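Local coordinates for protein virC2 (PDB 2RH3) that enhances T-DNA transfer and virulence in Agrobacterium tumefaciens, probably by binding DNA through the C-terminal ribbon-helix-helix domain described here, at residues 32-43 / 71-81; 46-56 / 81-89. All blocks are in the same frame, centred on the assembly; numbering follows the deposited sequence.

Interaction 1: 32-43 / 71-81; sequences QMILRRALGDFE and VQTSRMFPVSL
Arg75 and Glu43 form the charged centre where the second strand of the ribbon in a ribbon-helix-helix fold lies over helix 27-47. Strand 71-76 pairs antiparallel with strand 2-7 and passes the helix segment at 39°, with 10.3 Å between the axes. Side chains bridge this spacing.

The close-packed end gathers round Glu43. The Arg75 side chain, CG anti to the backbone N (chi1 -164°) and extended to NE, spans the gap to the helix and carries NH1 to Glu43 OE1, donating at 2.7 Å with an N-H...O angle of 152°. The oxygen lies in the guanidinium plane, yet the nitrogen approaches it from above the carboxylate plane; the flat groups are nearly perpendicular, not a coplanar, two-pronged pair. Leu39 CB and Gly40 N cover one guanidinium face, while Leu39 CD1 lies 3.8 Å from Arg75 CD. Phe77 turns its ring edge to both neighbours: CZ meets Leu39 CD2 at 3.9 Å and CD1 meets Glu43 CG at 3.6 Å. Pro78, the N-cap of helix 79-89, brings CD to 3.3 Å from Glu43 OE2.

Toward the start of the strand the fit is looser, though Val71 and Leu35 are buried; solvent borders the contact at Arg36, Gln72 and Pro78. In the modelled conformers, Leu35 CD2 touches Thr73 CG2 at 3.7 Å, and the amide ending the extended Gln32 chain lies against Val71 CG1. Packing probably weakens water's competition for the single salt bridge across the contact, though both residues stay partly exposed and the net gain is undecided.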
loop_
_atom_site.group_PDB
_atom_site.type_symbol
_atom_site.label_atom_id
_atom_site.label_comp_id
_atom_site.label_asym_id
_atom_site.label_seq_id
_atom_site.Cartn_x
_atom_site.Cartn_y
_atom_site.Cartn_z
ATOM N N GLN A 32 3.774 8.143 2.783
ATOM C CA GLN A 32 2.676 8.849 2.124
ATOM C C GLN A 32 3.048 9.230 0.692
ATOM O O GLN A 32 2.212 9.119 -0.215
ATOM C CB GLN A 32 2.271 10.080 2.936
ATOM C CG GLN A 32 1.307 9.762 4.068
ATOM C CD GLN A 32 1.278 10.829 5.156
ATOM O OE1 GLN A 32 1.980 11.842 5.083
ATOM N NE2 GLN A 32 0.464 10.597 6.180
ATOM N N MET A 33 4.299 9.662 0.499
ATOM C CA MET A 33 4.839 9.988 -0.838
ATOM C C MET A 33 4.769 8.763 -1.749
ATOM O O MET A 33 4.290 8.847 -2.890
ATOM C CB MET A 33 6.283 10.501 -0.744
ATOM C CG MET A 33 6.375 11.902 -0.132
ATOM S SD MET A 33 8.068 12.338 0.253
ATOM C CE MET A 33 8.742 12.485 -1.409
ATOM N N ILE A 34 5.244 7.634 -1.229
ATOM C CA ILE A 34 5.217 6.389 -1.987
ATOM C C ILE A 34 3.788 5.942 -2.278
ATOM O O ILE A 34 3.480 5.589 -3.414
ATOM C CB ILE A 34 5.995 5.256 -1.295
ATOM C CG1 ILE A 34 7.484 5.629 -1.191
ATOM C CG2 ILE A 34 5.844 3.967 -2.117
ATOM C CD1 ILE A 34 8.311 4.673 -0.316
ATOM N N LEU A 35 2.932 5.982 -1.256
ATOM C CA LEU A 35 1.547 5.510 -1.400
ATOM C C LEU A 35 0.785 6.278 -2.483
ATOM O O LEU A 35 -0.053 5.694 -3.192
ATOM C CB LEU A 35 0.811 5.582 -0.054
ATOM C CG LEU A 35 -0.531 4.849 0.069
ATOM C CD1 LEU A 35 -0.423 3.419 -0.427
ATOM C CD2 LEU A 35 -1.036 4.887 1.506
ATOM N N ARG A 36 1.063 7.570 -2.610
ATOM C CA ARG A 36 0.405 8.409 -3.622
ATOM C C ARG A 36 0.637 7.823 -5.019
ATOM O O ARG A 36 -0.306 7.680 -5.822
ATOM C CB ARG A 36 0.926 9.848 -3.528
ATOM C CG ARG A 36 0.280 10.817 -4.504
ATOM C CD ARG A 36 0.746 12.250 -4.284
ATOM N NE ARG A 36 0.210 12.820 -3.053
ATOM C CZ ARG A 36 0.952 13.241 -2.034
ATOM N NH1 ARG A 36 2.276 13.171 -2.098
ATOM N NH2 ARG A 36 0.366 13.745 -0.954
ATOM N N ARG A 37 1.893 7.475 -5.296
ATOM C CA ARG A 37 2.279 6.903 -6.569
ATOM C C ARG A 37 1.760 5.467 -6.680
ATOM O O ARG A 37 1.202 5.090 -7.712
ATOM C CB ARG A 37 3.804 6.922 -6.729
ATOM C CG ARG A 37 4.312 6.240 -7.989
ATOM C CD ARG A 37 3.915 6.987 -9.235
ATOM N NE ARG A 37 4.449 6.344 -10.431
ATOM C CZ ARG A 37 4.650 6.954 -11.600
ATOM N NH1 ARG A 37 4.359 8.242 -11.758
ATOM N NH2 ARG A 37 5.151 6.270 -12.625
ATOM N N ALA A 38 1.957 4.683 -5.623
ATOM C CA ALA A 38 1.518 3.285 -5.581
ATOM C C ALA A 38 -0.002 3.158 -5.821
ATOM O O ALA A 38 -0.441 2.296 -6.576
ATOM C CB ALA A 38 1.925 2.633 -4.278
ATOM N N LEU A 39 -0.787 4.038 -5.208
ATOM C CA LEU A 39 -2.245 3.969 -5.384
ATOM C C LEU A 39 -2.662 4.403 -6.780
ATOM O O LEU A 39 -3.662 3.912 -7.316
ATOM C CB LEU A 39 -2.990 4.770 -4.308
ATOM C CG LEU A 39 -2.859 4.236 -2.877
ATOM C CD1 LEU A 39 -3.126 5.345 -1.862
ATOM C CD2 LEU A 39 -3.771 3.021 -2.628
ATOM N N GLY A 40 -1.894 5.317 -7.371
ATOM C CA GLY A 40 -2.117 5.725 -8.753
ATOM C C GLY A 40 -1.882 4.570 -9.713
ATOM O O GLY A 40 -2.714 4.302 -10.584
ATOM N N ASP A 41 -0.754 3.879 -9.534
ATOM C CA ASP A 41 -0.407 2.698 -10.329
ATOM C C ASP A 41 -1.467 1.608 -10.143
ATOM O O ASP A 41 -1.898 0.978 -11.116
ATOM C CB ASP A 41 0.976 2.141 -9.923
ATOM C CG ASP A 41 2.134 3.116 -10.193
ATOM O OD1 ASP A 41 1.988 4.045 -11.015
ATOM O OD2 ASP A 41 3.212 2.941 -9.570
ATOM N N PHE A 42 -1.901 1.425 -8.896
ATOM C CA PHE A 42 -2.813 0.333 -8.513
ATOM C C PHE A 42 -4.211 0.510 -9.088
ATOM O O PHE A 42 -4.846 -0.475 -9.462
ATOM C CB PHE A 42 -2.883 0.179 -6.992
ATOM C CG PHE A 42 -3.212 -1.220 -6.533
ATOM C CD1 PHE A 42 -2.330 -2.272 -6.780
ATOM C CD2 PHE A 42 -4.390 -1.479 -5.845
ATOM C CE1 PHE A 42 -2.621 -3.573 -6.350
ATOM C CE2 PHE A 42 -4.699 -2.771 -5.414
ATOM C CZ PHE A 42 -3.804 -3.821 -5.664
ATOM N N GLU A 43 -4.669 1.763 -9.157
ATOM C CA GLU A 43 -5.977 2.114 -9.745
ATOM C C GLU A 43 -6.122 1.558 -11.147
ATOM O O GLU A 43 -7.191 1.043 -11.517
ATOM C CB GLU A 43 -6.136 3.631 -9.835
ATOM C CG GLU A 43 -6.839 4.294 -8.682
ATOM C CD GLU A 43 -7.110 5.763 -8.963
ATOM O OE1 GLU A 43 -6.144 6.514 -9.227
ATOM O OE2 GLU A 43 -8.289 6.168 -8.922
ATOM N N VAL A 71 0.616 4.476 9.342
ATOM C CA VAL A 71 0.354 5.709 8.622
ATOM C C VAL A 71 -1.094 5.703 8.130
ATOM O O VAL A 71 -1.555 4.698 7.594
ATOM C CB VAL A 71 1.349 5.848 7.444
ATOM C CG1 VAL A 71 1.269 7.230 6.825
ATOM C CG2 VAL A 71 2.769 5.573 7.934
ATOM N N GLN A 72 -1.799 6.816 8.332
ATOM C CA GLN A 72 -3.223 6.935 7.980
ATOM C C GLN A 72 -3.431 7.987 6.900
ATOM O O GLN A 72 -2.868 9.082 6.969
ATOM C CB GLN A 72 -4.073 7.309 9.203
ATOM C CG GLN A 72 -3.902 6.417 10.413
ATOM C CD GLN A 72 -4.766 5.176 10.368
ATOM O OE1 GLN A 72 -5.730 5.089 9.595
ATOM N NE2 GLN A 72 -4.432 4.205 11.210
ATOM N N THR A 73 -4.244 7.656 5.903
ATOM C CA THR A 73 -4.494 8.565 4.792
ATOM C C THR A 73 -5.853 8.291 4.156
ATOM O O THR A 73 -6.497 7.287 4.470
ATOM C CB THR A 73 -3.357 8.480 3.725
ATOM O OG1 THR A 73 -3.355 9.660 2.913
ATOM C CG2 THR A 73 -3.501 7.250 2.833
ATOM N N SER A 74 -6.292 9.200 3.287
ATOM C CA SER A 74 -7.464 8.959 2.442
ATOM C C SER A 74 -7.192 9.345 0.983
ATOM O O SER A 74 -6.233 10.064 0.690
ATOM C CB SER A 74 -8.720 9.652 2.996
ATOM O OG SER A 74 -8.687 11.060 2.846
ATOM N N ARG A 75 -8.028 8.841 0.074
ATOM C CA ARG A 75 -7.899 9.112 -1.360
ATOM C C ARG A 75 -9.220 8.807 -2.059
ATOM O O ARG A 75 -9.945 7.891 -1.659
ATOM C CB ARG A 75 -6.770 8.276 -1.980
ATOM C CG ARG A 75 -6.306 8.751 -3.358
ATOM C CD ARG A 75 -5.139 7.920 -3.858
ATOM N NE ARG A 75 -4.716 8.281 -5.213
ATOM C CZ ARG A 75 -5.226 7.757 -6.326
ATOM N NH1 ARG A 75 -4.773 8.146 -7.509
ATOM N NH2 ARG A 75 -6.197 6.853 -6.262
ATOM N N MET A 76 -9.525 9.587 -3.095
ATOM C CA MET A 76 -10.730 9.388 -3.899
ATOM C C MET A 76 -10.497 8.323 -4.957
ATOM O O MET A 76 -9.499 8.364 -5.683
ATOM C CB MET A 76 -11.153 10.694 -4.588
ATOM C CG MET A 76 -11.308 11.892 -3.663
ATOM S SD MET A 76 -12.663 11.699 -2.496
ATOM C CE MET A 76 -12.708 13.337 -1.760
ATOM N N PHE A 77 -11.421 7.369 -5.032
ATOM C CA PHE A 77 -11.403 6.339 -6.065
ATOM C C PHE A 77 -12.746 6.324 -6.785
ATOM O O PHE A 77 -13.786 6.522 -6.152
ATOM C CB PHE A 77 -11.177 4.953 -5.459
ATOM C CG PHE A 77 -9.823 4.756 -4.840
ATOM C CD1 PHE A 77 -8.758 4.276 -5.598
ATOM C CD2 PHE A 77 -9.621 5.009 -3.488
ATOM C CE1 PHE A 77 -7.505 4.074 -5.021
ATOM C CE2 PHE A 77 -8.370 4.812 -2.902
ATOM C CZ PHE A 77 -7.314 4.346 -3.671
ATOM N N PRO A 78 -12.737 6.076 -8.107
ATOM C CA PRO A 78 -14.012 5.790 -8.778
ATOM C C PRO A 78 -14.694 4.579 -8.130
ATOM O O PRO A 78 -14.016 3.610 -7.770
ATOM C CB PRO A 78 -13.595 5.465 -10.217
ATOM C CG PRO A 78 -12.249 6.103 -10.388
ATOM C CD PRO A 78 -11.594 6.064 -9.040
ATOM N N VAL A 79 -16.017 4.654 -7.977
ATOM C CA VAL A 79 -16.817 3.624 -7.295
ATOM C C VAL A 79 -16.730 2.251 -7.971
ATOM O O VAL A 79 -16.763 1.214 -7.298
ATOM C CB VAL A 79 -18.309 4.062 -7.157
ATOM C CG1 VAL A 79 -19.209 2.889 -6.783
ATOM C CG2 VAL A 79 -18.444 5.176 -6.127
ATOM N N SER A 80 -16.625 2.263 -9.297
ATOM C CA SER A 80 -16.448 1.053 -10.097
ATOM C C SER A 80 -15.203 0.256 -9.680
ATOM O O SER A 80 -15.256 -0.971 -9.540
ATOM C CB SER A 80 -16.385 1.424 -11.582
ATOM O OG SER A 80 -15.523 0.557 -12.304
ATOM N N LEU A 81 -14.098 0.969 -9.473
ATOM C CA LEU A 81 -12.814 0.363 -9.107
ATOM C C LEU A 81 -12.808 -0.158 -7.670
ATOM O O LEU A 81 -12.228 -1.213 -7.385
ATOM C CB LEU A 81 -11.662 1.360 -9.318
ATOM C CG LEU A 81 -11.530 2.033 -10.695
ATOM C CD1 LEU A 81 -10.255 2.859 -10.769
ATOM C CD2 LEU A 81 -11.578 1.030 -11.842
#

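Interaction 2: 46-56 / 81-89; sequences LADGSFRAAPK and LIEAARNHF
Phe51, His88 and Phe89 form an aromatic cluster in this ribbon-helix-helix domain, where the turn and 3-10 segment after helix 27-47 fold back against helix 79-89.

Apolar packing begins at the end of helix 27-47: Leu46 CD2 meets Ala85 CB at 3.9 Å, and Ala47 CB rests on Leu81 CD2. The same Leu46 methyl covers the centre of one Phe51 face. Phe51, with CG between its backbone N and carbonyl carbon (chi1 77°), swings its ring towards helix 79-89, and CE1 comes within 3.6 Å of His88 CD2 and 3.8 Å of Phe89 CE2, both pairings oblique. Phe89 packs on Ala107 of helix 97-118.

The His88 ring is met by two basic side chains. In its modelled conformer Arg52 places CG over one face in a CH-pi contact, 3.7 Å from the ring centroid, whereas Lys56 NZ arrives at the edge and donates a weak hydrogen bond to NE2.

Polar order within the turn comes from Asp48 OD1, which accepts from Ser50 N in an Asx turn and from Ser50 OG. In the same Arg52 conformer, one water links the segments, accepting from Arg52 NH2 at 2.9 Å and donating to Ala84 O at 2.8 Å.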
loop_
_atom_site.group_PDB
_atom_site.type_symbol
_atom_site.label_atom_id
_atom_site.label_comp_id
_atom_site.label_asym_id
_atom_site.label_seq_id
_atom_site.Cartn_x
_atom_site.Cartn_y
_atom_site.Cartn_z
ATOM N N LEU A 46 -6.725 -2.095 -10.981
ATOM C CA LEU A 46 -8.073 -2.422 -10.542
ATOM C C LEU A 46 -8.978 -2.471 -11.757
ATOM O O LEU A 46 -9.795 -3.384 -11.906
ATOM C CB LEU A 46 -8.583 -1.392 -9.534
ATOM C CG LEU A 46 -7.895 -1.427 -8.164
ATOM C CD1 LEU A 46 -8.271 -0.213 -7.325
ATOM C CD2 LEU A 46 -8.212 -2.715 -7.413
ATOM N N ALA A 47 -8.785 -1.496 -12.645
ATOM C CA ALA A 47 -9.626 -1.326 -13.825
ATOM C C ALA A 47 -9.680 -2.558 -14.726
ATOM O O ALA A 47 -10.716 -2.829 -15.342
ATOM C CB ALA A 47 -9.175 -0.105 -14.612
ATOM N N ASP A 48 -8.579 -3.308 -14.790
ATOM C CA ASP A 48 -8.500 -4.479 -15.671
ATOM C C ASP A 48 -8.379 -5.834 -14.964
ATOM O O ASP A 48 -8.175 -6.862 -15.617
ATOM C CB ASP A 48 -7.352 -4.301 -16.677
ATOM C CG ASP A 48 -5.973 -4.348 -16.025
ATOM O OD1 ASP A 48 -5.876 -4.583 -14.803
ATOM O OD2 ASP A 48 -4.970 -4.152 -16.748
ATOM N N GLY A 49 -8.492 -5.835 -13.638
ATOM C CA GLY A 49 -8.423 -7.068 -12.849
ATOM C C GLY A 49 -7.038 -7.654 -12.596
ATOM O O GLY A 49 -6.899 -8.650 -11.869
ATOM N N SER A 50 -6.007 -7.045 -13.177
ATOM C CA SER A 50 -4.646 -7.569 -13.041
ATOM C C SER A 50 -4.121 -7.508 -11.600
ATOM O O SER A 50 -3.197 -8.237 -11.230
ATOM C CB SER A 50 -3.696 -6.861 -14.009
ATOM O OG SER A 50 -3.601 -5.472 -13.717
ATOM N N PHE A 51 -4.748 -6.666 -10.779
ATOM C CA PHE A 51 -4.346 -6.496 -9.385
ATOM C C PHE A 51 -4.468 -7.778 -8.558
ATOM O O PHE A 51 -3.791 -7.926 -7.550
ATOM C CB PHE A 51 -5.149 -5.368 -8.732
ATOM C CG PHE A 51 -6.560 -5.754 -8.357
ATOM C CD1 PHE A 51 -6.891 -6.039 -7.030
ATOM C CD2 PHE A 51 -7.556 -5.818 -9.321
ATOM C CE1 PHE A 51 -8.192 -6.374 -6.679
ATOM C CE2 PHE A 51 -8.858 -6.159 -8.974
ATOM C CZ PHE A 51 -9.172 -6.436 -7.660
ATOM N N ARG A 52 -5.325 -8.702 -8.993
ATOM C CA ARG A 52 -5.527 -9.965 -8.273
ATOM C C ARG A 52 -4.309 -10.887 -8.351
ATOM O O ARG A 52 -4.201 -11.841 -7.578
ATOM C CB ARG A 52 -6.787 -10.681 -8.764
ATOM C CG ARG A 52 -8.062 -9.905 -8.501
ATOM C CD ARG A 52 -9.291 -10.659 -8.972
ATOM N NE ARG A 52 -10.298 -9.729 -9.472
ATOM C CZ ARG A 52 -10.374 -9.316 -10.733
ATOM N NH1 ARG A 52 -9.509 -9.764 -11.635
ATOM N NH2 ARG A 52 -11.319 -8.457 -11.094
ATOM N N ALA A 53 -3.397 -10.588 -9.279
ATOM C CA ALA A 53 -2.139 -11.337 -9.426
ATOM C C ALA A 53 -0.955 -10.678 -8.717
ATOM O O ALA A 53 0.184 -11.156 -8.790
ATOM C CB ALA A 53 -1.827 -11.548 -10.900
ATOM N N ALA A 54 -1.219 -9.572 -8.038
ATOM C CA ALA A 54 -0.167 -8.816 -7.403
ATOM C C ALA A 54 0.040 -9.247 -5.938
ATOM O O ALA A 54 -0.890 -9.751 -5.297
ATOM C CB ALA A 54 -0.476 -7.335 -7.509
ATOM N N PRO A 55 1.272 -9.075 -5.413
ATOM C CA PRO A 55 1.594 -9.389 -4.011
ATOM C C PRO A 55 0.658 -8.690 -3.025
ATOM O O PRO A 55 0.192 -7.585 -3.299
ATOM C CB PRO A 55 3.012 -8.835 -3.842
ATOM C CG PRO A 55 3.580 -8.780 -5.197
ATOM C CD PRO A 55 2.445 -8.560 -6.149
ATOM N N LYS A 56 0.397 -9.324 -1.887
ATOM C CA LYS A 56 -0.594 -8.825 -0.930
ATOM C C LYS A 56 0.037 -8.026 0.216
ATOM O O LYS A 56 -0.575 -7.096 0.746
ATOM C CB LYS A 56 -1.430 -9.990 -0.367
ATOM C CG LYS A 56 -2.346 -10.651 -1.388
ATOM C CD LYS A 56 -3.709 -9.981 -1.429
ATOM C CE LYS A 56 -4.486 -10.397 -2.660
ATOM N NZ LYS A 56 -4.024 -9.665 -3.872
ATOM N N LEU A 81 -14.098 0.969 -9.473
ATOM C CA LEU A 81 -12.814 0.363 -9.107
ATOM C C LEU A 81 -12.808 -0.158 -7.670
ATOM O O LEU A 81 -12.228 -1.213 -7.385
ATOM C CB LEU A 81 -11.662 1.360 -9.318
ATOM C CG LEU A 81 -11.530 2.033 -10.695
ATOM C CD1 LEU A 81 -10.255 2.859 -10.769
ATOM C CD2 LEU A 81 -11.578 1.030 -11.842
ATOM N N ILE A 82 -13.446 0.588 -6.768
ATOM C CA ILE A 82 -13.569 0.170 -5.370
ATOM C C ILE A 82 -14.468 -1.055 -5.237
ATOM O O ILE A 82 -14.204 -1.933 -4.414
ATOM C CB ILE A 82 -14.011 1.334 -4.435
ATOM C CG1 ILE A 82 -12.856 2.313 -4.249
ATOM C CG2 ILE A 82 -14.485 0.826 -3.062
ATOM C CD1 ILE A 82 -11.476 1.649 -3.968
ATOM N N GLU A 83 -15.507 -1.126 -6.068
ATOM C CA GLU A 83 -16.305 -2.341 -6.154
ATOM C C GLU A 83 -15.426 -3.536 -6.531
ATOM O O GLU A 83 -15.494 -4.582 -5.885
ATOM C CB GLU A 83 -17.474 -2.185 -7.137
ATOM C CG GLU A 83 -18.307 -3.459 -7.301
ATOM C CD GLU A 83 -19.777 -3.195 -7.587
ATOM O OE1 GLU A 83 -20.105 -2.165 -8.218
ATOM O OE2 GLU A 83 -20.610 -4.033 -7.178
ATOM N N ALA A 84 -14.596 -3.367 -7.561
ATOM C CA ALA A 84 -13.665 -4.410 -7.981
ATOM C C ALA A 84 -12.694 -4.797 -6.852
ATOM O O ALA A 84 -12.480 -5.983 -6.596
ATOM C CB ALA A 84 -12.909 -3.976 -9.238
ATOM N N ALA A 85 -12.133 -3.790 -6.179
ATOM C CA ALA A 85 -11.262 -4.003 -5.012
ATOM C C ALA A 85 -11.962 -4.778 -3.888
ATOM O O ALA A 85 -11.430 -5.769 -3.393
ATOM C CB ALA A 85 -10.743 -2.663 -4.480
ATOM N N ARG A 86 -13.148 -4.317 -3.493
ATOM C CA ARG A 86 -13.937 -4.966 -2.437
ATOM C C ARG A 86 -14.303 -6.412 -2.753
ATOM O O ARG A 86 -14.267 -7.272 -1.875
ATOM C CB ARG A 86 -15.200 -4.161 -2.115
ATOM C CG ARG A 86 -14.976 -3.124 -1.031
ATOM C CD ARG A 86 -16.269 -2.721 -0.359
ATOM N NE ARG A 86 -16.057 -2.437 1.066
ATOM C CZ ARG A 86 -15.675 -1.264 1.565
ATOM N NH1 ARG A 86 -15.449 -0.226 0.767
ATOM N NH2 ARG A 86 -15.520 -1.129 2.876
ATOM N N ASN A 87 -14.650 -6.683 -4.008
ATOM C CA ASN A 87 -14.973 -8.046 -4.430
ATOM C C ASN A 87 -13.831 -9.017 -4.136
ATOM O O ASN A 87 -14.060 -10.192 -3.847
ATOM C CB ASN A 87 -15.288 -8.087 -5.927
ATOM C CG ASN A 87 -16.644 -7.499 -6.272
ATOM O OD1 ASN A 87 -16.903 -7.185 -7.439
ATOM N ND2 ASN A 87 -17.523 -7.375 -5.283
ATOM N N HIS A 88 -12.604 -8.506 -4.208
ATOM C CA HIS A 88 -11.409 -9.312 -4.042
ATOM C C HIS A 88 -10.872 -9.333 -2.618
ATOM O O HIS A 88 -10.580 -10.401 -2.082
ATOM C CB HIS A 88 -10.318 -8.823 -4.999
ATOM C CG HIS A 88 -9.017 -9.538 -4.843
ATOM N ND1 HIS A 88 -8.841 -10.851 -5.219
ATOM C CD2 HIS A 88 -7.821 -9.117 -4.367
ATOM C CE1 HIS A 88 -7.592 -11.211 -4.978
ATOM N NE2 HIS A 88 -6.954 -10.178 -4.456
ATOM N N PHE A 89 -10.748 -8.155 -2.014
ATOM C CA PHE A 89 -10.189 -8.018 -0.670
ATOM C C PHE A 89 -11.207 -8.270 0.435
ATOM O O PHE A 89 -10.823 -8.516 1.574
ATOM C CB PHE A 89 -9.545 -6.645 -0.485
ATOM C CG PHE A 89 -8.299 -6.447 -1.318
ATOM C CD1 PHE A 89 -7.146 -7.184 -1.056
ATOM C CD2 PHE A 89 -8.293 -5.543 -2.368
ATOM C CE1 PHE A 89 -5.996 -7.005 -1.837
ATOM C CE2 PHE A 89 -7.156 -5.357 -3.151
ATOM C CZ PHE A 89 -6.015 -6.092 -2.893
HETATM O O HOH W 1 -12.540 -8.090 -8.438
#

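How the interactions relate
Both contacts join helix 27-47, or the chain just after it, to the strand-and-helix unit 71-89, and Leu81 belongs to both. Their segments alternate along the sequence. Each is partly buried, but the centre of interaction 1 is about 8 Å from the centre of the chain, against about 13 Å for interaction 2. Interaction 1 combines packing of leucine and a phenylalanine ring edge with one direct salt bridge beneath the ribbon; interaction 2 relies on aromatic clustering, a CH-pi contact, a weak lysine-histidine bond and a water bridge at the more peripheral turn. Phe42 packs against Phe51 and Phe89, and Phe77 against Ile82, so the two apolar regions are continuous.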